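Local atomic coordinates of ribonucleoside-diphosphate reductase (Pseudomonas aeruginosa, PDB entry 5IM3), a protein that probably reduces ribonucleoside diphosphates to deoxyribonucleotides for DNA synthesis, and binds the nucleotide dATP at several sites. Residues A[44-50]-A[79-83]. Residues are numbered along the deposited sequence; the frame is centred on the assembly and turned at random.
With DTP (2'-deoxyadenosine 5'-triphosphate), chain C.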
ATOM      1  N   TYR A  44     -23.325 -10.523 -58.407  1.00109.62           N
ATOM      2  CA  TYR A  44     -22.006 -10.157 -57.908  1.00107.00           C
ATOM      3  C   TYR A  44     -20.943 -10.932 -58.681  1.00106.92           C
ATOM      4  O   TYR A  44     -20.895 -12.166 -58.620  1.00110.04           O
ATOM      5  CB  TYR A  44     -21.913 -10.442 -56.409  1.00108.37           C
ATOM      6  CG  TYR A  44     -20.629  -9.975 -55.758  1.00104.61           C
ATOM      7  CD1 TYR A  44     -20.555  -8.741 -55.121  1.00101.76           C
ATOM      8  CD2 TYR A  44     -19.491 -10.772 -55.773  1.00104.16           C
ATOM      9  CE1 TYR A  44     -19.382  -8.313 -54.523  1.00 97.47           C
ATOM     10  CE2 TYR A  44     -18.316 -10.352 -55.179  1.00 99.55           C
ATOM     11  CZ  TYR A  44     -18.266  -9.123 -54.556  1.00 96.50           C
ATOM     12  OH  TYR A  44     -17.098  -8.702 -53.963  1.00 93.00           O
ATOM     13  N   THR A  45     -20.075 -10.203 -59.381  1.00104.09           N
ATOM     14  CA  THR A  45     -19.087 -10.773 -60.289  1.00104.34           C
ATOM     15  C   THR A  45     -17.717 -10.301 -59.835  1.00100.50           C
ATOM     16  O   THR A  45     -17.437  -9.097 -59.844  1.00 95.84           O
ATOM     17  CB  THR A  45     -19.332 -10.350 -61.743  1.00104.30           C
ATOM     18  OG1 THR A  45     -20.694 -10.603 -62.103  1.00108.21           O
ATOM     19  CG2 THR A  45     -18.412 -11.122 -62.684  1.00104.73           C
ATOM     20  N   ASP A  46     -16.871 -11.247 -59.428  1.00 99.23           N
ATOM     21  CA  ASP A  46     -15.507 -10.907 -59.043  1.00 96.51           C
ATOM     22  C   ASP A  46     -14.750 -10.249 -60.187  1.00 95.79           C
ATOM     23  O   ASP A  46     -13.901  -9.381 -59.952  1.00 91.50           O
ATOM     24  CB  ASP A  46     -14.772 -12.164 -58.581  1.00 98.87           C
ATOM     25  CG  ASP A  46     -14.864 -12.383 -57.084  1.00 99.03           C
ATOM     26  OD1 ASP A  46     -15.688 -11.708 -56.432  1.00 99.17           O
ATOM     27  OD2 ASP A  46     -14.115 -13.234 -56.561  1.00 99.85           O
ATOM     28  N   ASP A  47     -15.041 -10.650 -61.427  1.00108.41           N
ATOM     29  CA  ASP A  47     -14.311 -10.133 -62.580  1.00108.90           C
ATOM     30  C   ASP A  47     -14.329  -8.610 -62.619  1.00103.09           C
ATOM     31  O   ASP A  47     -13.306  -7.976 -62.902  1.00102.33           O
ATOM     32  CB  ASP A  47     -14.904 -10.710 -63.867  1.00115.73           C
ATOM     33  CG  ASP A  47     -14.173 -10.243 -65.111  1.00117.08           C
ATOM     34  OD1 ASP A  47     -12.929 -10.137 -65.066  1.00116.21           O
ATOM     35  OD2 ASP A  47     -14.845  -9.980 -66.132  1.00118.78           O
ATOM     36  N   LYS A  48     -15.484  -8.000 -62.340  1.00 92.80           N
ATOM     37  CA  LYS A  48     -15.571  -6.543 -62.374  1.00 87.13           C
ATOM     38  C   LYS A  48     -14.622  -5.911 -61.364  1.00 81.85           C
ATOM     39  O   LYS A  48     -14.042  -4.850 -61.627  1.00 79.59           O
ATOM     40  CB  LYS A  48     -17.014  -6.096 -62.119  1.00 86.39           C
ATOM     41  CG  LYS A  48     -18.012  -6.600 -63.155  1.00 88.50           C
ATOM     42  CD  LYS A  48     -17.705  -6.061 -64.546  1.00 86.31           C
ATOM     43  CE  LYS A  48     -18.742  -6.512 -65.562  1.00 88.80           C
ATOM     44  NZ  LYS A  48     -18.475  -5.963 -66.921  1.00 88.04           N
ATOM     45  N   ILE A  49     -14.446  -6.546 -60.204  1.00 71.71           N
ATOM     46  CA  ILE A  49     -13.462  -6.065 -59.239  1.00 68.51           C
ATOM     47  C   ILE A  49     -12.051  -6.321 -59.753  1.00 66.96           C
ATOM     48  O   ILE A  49     -11.180  -5.445 -59.694  1.00 63.24           O
ATOM     49  CB  ILE A  49     -13.682  -6.726 -57.866  1.00 68.27           C
ATOM     50  CG1 ILE A  49     -15.015  -6.268 -57.271  1.00 69.29           C
ATOM     51  CG2 ILE A  49     -12.524  -6.395 -56.920  1.00 65.35           C
ATOM     52  CD1 ILE A  49     -15.368  -6.915 -55.947  1.00 70.79           C
ATOM     53  N   THR A  50     -11.805  -7.533 -60.255  1.00 73.90           N
ATOM     54  CA  THR A  50     -10.484  -7.870 -60.774  1.00 74.36           C
ATOM     55  C   THR A  50     -10.092  -6.952 -61.925  1.00 71.75           C
ATOM     56  O   THR A  50      -8.944  -6.500 -62.004  1.00 70.28           O
ATOM     57  CB  THR A  50     -10.461  -9.332 -61.222  1.00 78.74           C
ATOM     58  OG1 THR A  50     -10.653 -10.183 -60.085  1.00 80.60           O
ATOM     59  CG2 THR A  50      -9.136  -9.678 -61.893  1.00 79.04           C
ATOM     60  N   THR A  79      -8.782  -9.023 -54.559  1.00 77.51           N
ATOM     61  CA  THR A  79     -10.178  -9.312 -54.865  1.00 79.93           C
ATOM     62  C   THR A  79     -10.761 -10.329 -53.895  1.00 84.35           C
ATOM     63  O   THR A  79     -11.943 -10.248 -53.546  1.00 85.72           O
ATOM     64  CB  THR A  79     -10.307  -9.820 -56.303  1.00 81.35           C
ATOM     65  OG1 THR A  79      -9.823  -8.822 -57.211  1.00 78.71           O
ATOM     66  CG2 THR A  79     -11.759 -10.141 -56.642  1.00 84.51           C
ATOM     67  N   GLU A  80      -9.950 -11.290 -53.448  1.00 94.82           N
ATOM     68  CA  GLU A  80     -10.449 -12.331 -52.557  1.00 99.88           C
ATOM     69  C   GLU A  80     -10.804 -11.763 -51.189  1.00 98.05           C
ATOM     70  O   GLU A  80     -11.889 -12.031 -50.659  1.00100.86           O
ATOM     71  CB  GLU A  80      -9.411 -13.448 -52.432  1.00102.86           C
ATOM     72  CG  GLU A  80      -9.683 -14.441 -51.308  1.00107.69           C
ATOM     73  CD  GLU A  80     -11.040 -15.109 -51.428  1.00113.69           C
ATOM     74  OE1 GLU A  80     -11.635 -15.068 -52.526  1.00115.18           O
ATOM     75  OE2 GLU A  80     -11.512 -15.675 -50.419  1.00116.50           O
ATOM     76  N   GLN A  81      -9.903 -10.979 -50.595  1.00 88.47           N
ATOM     77  CA  GLN A  81     -10.177 -10.430 -49.272  1.00 87.02           C
ATOM     78  C   GLN A  81     -11.268  -9.368 -49.307  1.00 85.40           C
ATOM     79  O   GLN A  81     -11.850  -9.064 -48.261  1.00 86.72           O
ATOM     80  CB  GLN A  81      -8.896  -9.864 -48.652  1.00 85.03           C
ATOM     81  CG  GLN A  81      -8.218  -8.768 -49.453  1.00 83.99           C
ATOM     82  CD  GLN A  81      -6.828  -8.450 -48.927  1.00 82.24           C
ATOM     83  OE1 GLN A  81      -6.115  -9.333 -48.448  1.00 83.49           O
ATOM     84  NE2 GLN A  81      -6.438  -7.184 -49.010  1.00 78.65           N
ATOM     85  N   VAL A  82     -11.566  -8.806 -50.479  1.00 78.05           N
ATOM     86  CA  VAL A  82     -12.737  -7.945 -50.611  1.00 76.74           C
ATOM     87  C   VAL A  82     -14.007  -8.782 -50.637  1.00 79.36           C
ATOM     88  O   VAL A  82     -14.924  -8.576 -49.833  1.00 81.40           O
ATOM     89  CB  VAL A  82     -12.617  -7.061 -51.868  1.00 74.52           C
ATOM     90  CG1 VAL A  82     -13.963  -6.406 -52.209  1.00 74.76           C
ATOM     91  CG2 VAL A  82     -11.546  -5.999 -51.666  1.00 69.55           C
ATOM     92  N   THR A  83     -14.081  -9.739 -51.567  1.00 78.53           N
ATOM     93  CA  THR A  83     -15.244 -10.616 -51.631  1.00 81.39           C
ATOM     94  C   THR A  83     -15.462 -11.341 -50.311  1.00 83.89           C
ATOM     95  O   THR A  83     -16.608 -11.584 -49.917  1.00 87.97           O
ATOM     96  CB  THR A  83     -15.078 -11.622 -52.774  1.00 82.20           C
ATOM     97  OG1 THR A  83     -14.966 -10.920 -54.019  1.00 78.94           O
ATOM     98  CG2 THR A  83     -16.266 -12.576 -52.842  1.00 87.85           C
TER
HETATM   99  PG  DTP C1001     -19.827   0.990 -65.759  1.00 89.75           P
HETATM  100  O1G DTP C1001     -19.629  -0.142 -66.694  1.00 88.73           O
HETATM  101  O2G DTP C1001     -18.500   1.569 -65.235  1.00 86.06           O
HETATM  102  O3G DTP C1001     -20.625   2.124 -66.371  1.00 92.68           O
HETATM  103  PB  DTP C1001     -19.965   0.468 -62.978  1.00 88.97           P
HETATM  104  O1B DTP C1001     -19.278   1.732 -62.639  1.00 89.04           O
HETATM  105  O2B DTP C1001     -20.997   0.085 -61.933  1.00 88.89           O
HETATM  106  O3B DTP C1001     -20.593   0.547 -64.436  1.00 88.02           O
HETATM  107  PA  DTP C1001     -17.317  -0.398 -63.437  1.00 88.48           P
HETATM  108  O1A DTP C1001     -16.692  -1.571 -64.075  1.00 88.61           O
HETATM  109  O2A DTP C1001     -17.107   0.922 -64.186  1.00 85.32           O
HETATM  110  O3A DTP C1001     -18.864  -0.659 -63.178  1.00 89.67           O
HETATM  111  O5' DTP C1001     -16.850  -0.207 -61.973  1.00 88.67           O
HETATM  112  C5' DTP C1001     -16.978  -1.369 -61.148  1.00 91.25           C
HETATM  113  C4' DTP C1001     -16.817  -1.027 -59.692  1.00 94.21           C
HETATM  114  O4' DTP C1001     -17.952  -1.531 -58.962  1.00 97.42           O
HETATM  115  C3' DTP C1001     -15.617  -1.704 -59.047  1.00 95.48           C
HETATM  116  O3' DTP C1001     -15.178  -1.009 -57.880  1.00 95.04           O
HETATM  117  C2' DTP C1001     -16.174  -3.078 -58.694  1.00 98.01           C
HETATM  118  C1' DTP C1001     -17.668  -2.844 -58.494  1.00100.13           C
HETATM  119  N9  DTP C1001     -18.520  -3.790 -59.210  1.00103.28           N
HETATM  120  C8  DTP C1001     -18.949  -3.743 -60.510  1.00103.97           C
HETATM  121  N7  DTP C1001     -19.633  -4.796 -60.888  1.00103.69           N
HETATM  122  C5  DTP C1001     -19.662  -5.592 -59.754  1.00103.90           C
HETATM  123  C6  DTP C1001     -20.232  -6.852 -59.495  1.00104.92           C
HETATM  124  N6  DTP C1001     -20.807  -7.610 -60.437  1.00105.24           N
HETATM  125  N1  DTP C1001     -20.112  -7.347 -58.243  1.00105.29           N
HETATM  126  C2  DTP C1001     -19.449  -6.631 -57.330  1.00104.98           C
HETATM  127  N3  DTP C1001     -18.841  -5.452 -57.470  1.00104.61           N
HETATM  128  C4  DTP C1001     -18.989  -4.980 -58.709  1.00104.01           C
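Helix 46–60, here in its first turn, meets helix 69–88 through T50 and T79, whose CA atoms are the nearest pair. The two short axes pass 10.3 Å apart, their N-to-C directions at 131°, and Y44 approaches the same helix from the loop just ahead of the first. T83 is the polar centre. Its OG1 donates to D46 OD1 at 2.6 Å, meeting the syn side of the carboxylate 32° out of its plane, and accepts a hydrogen bond from Y44 OH at 3.1 Å. Both roles of this buried hydroxyl are thus used, and the tyrosine, reached at the edge of its ring, is held in turn. With CG of Y44 anti to the backbone N (chi1 -174°), the ring extends from the loop to T83 while the C2 edge of the adenine of a dATP points at one face of it, C2 lying 3.2 Å from Y44 CD1. A second hydroxyl pair, T50 OG1 and T79 OG1, is hydrogen-bonded at 3.3 Å; T79 OG1 is also bonded to the carbonyl of V75, one turn earlier in its helix. Beside the polar pairs, I49 packs its CG2 on the methyl of T79, its CD1 comes within 4.0 Å of V82 CG1, and its CG1 rests against the deoxyribose of dATP. I101 and V105 of helix 98–111 also touch I49. The nucleotide is further met by the backbone N of T45, 2.9 Å from its N6. This is helix packing within an ATP cone, in which residues lining the adenosine end of a dATP site are tied to a neighbouring helix.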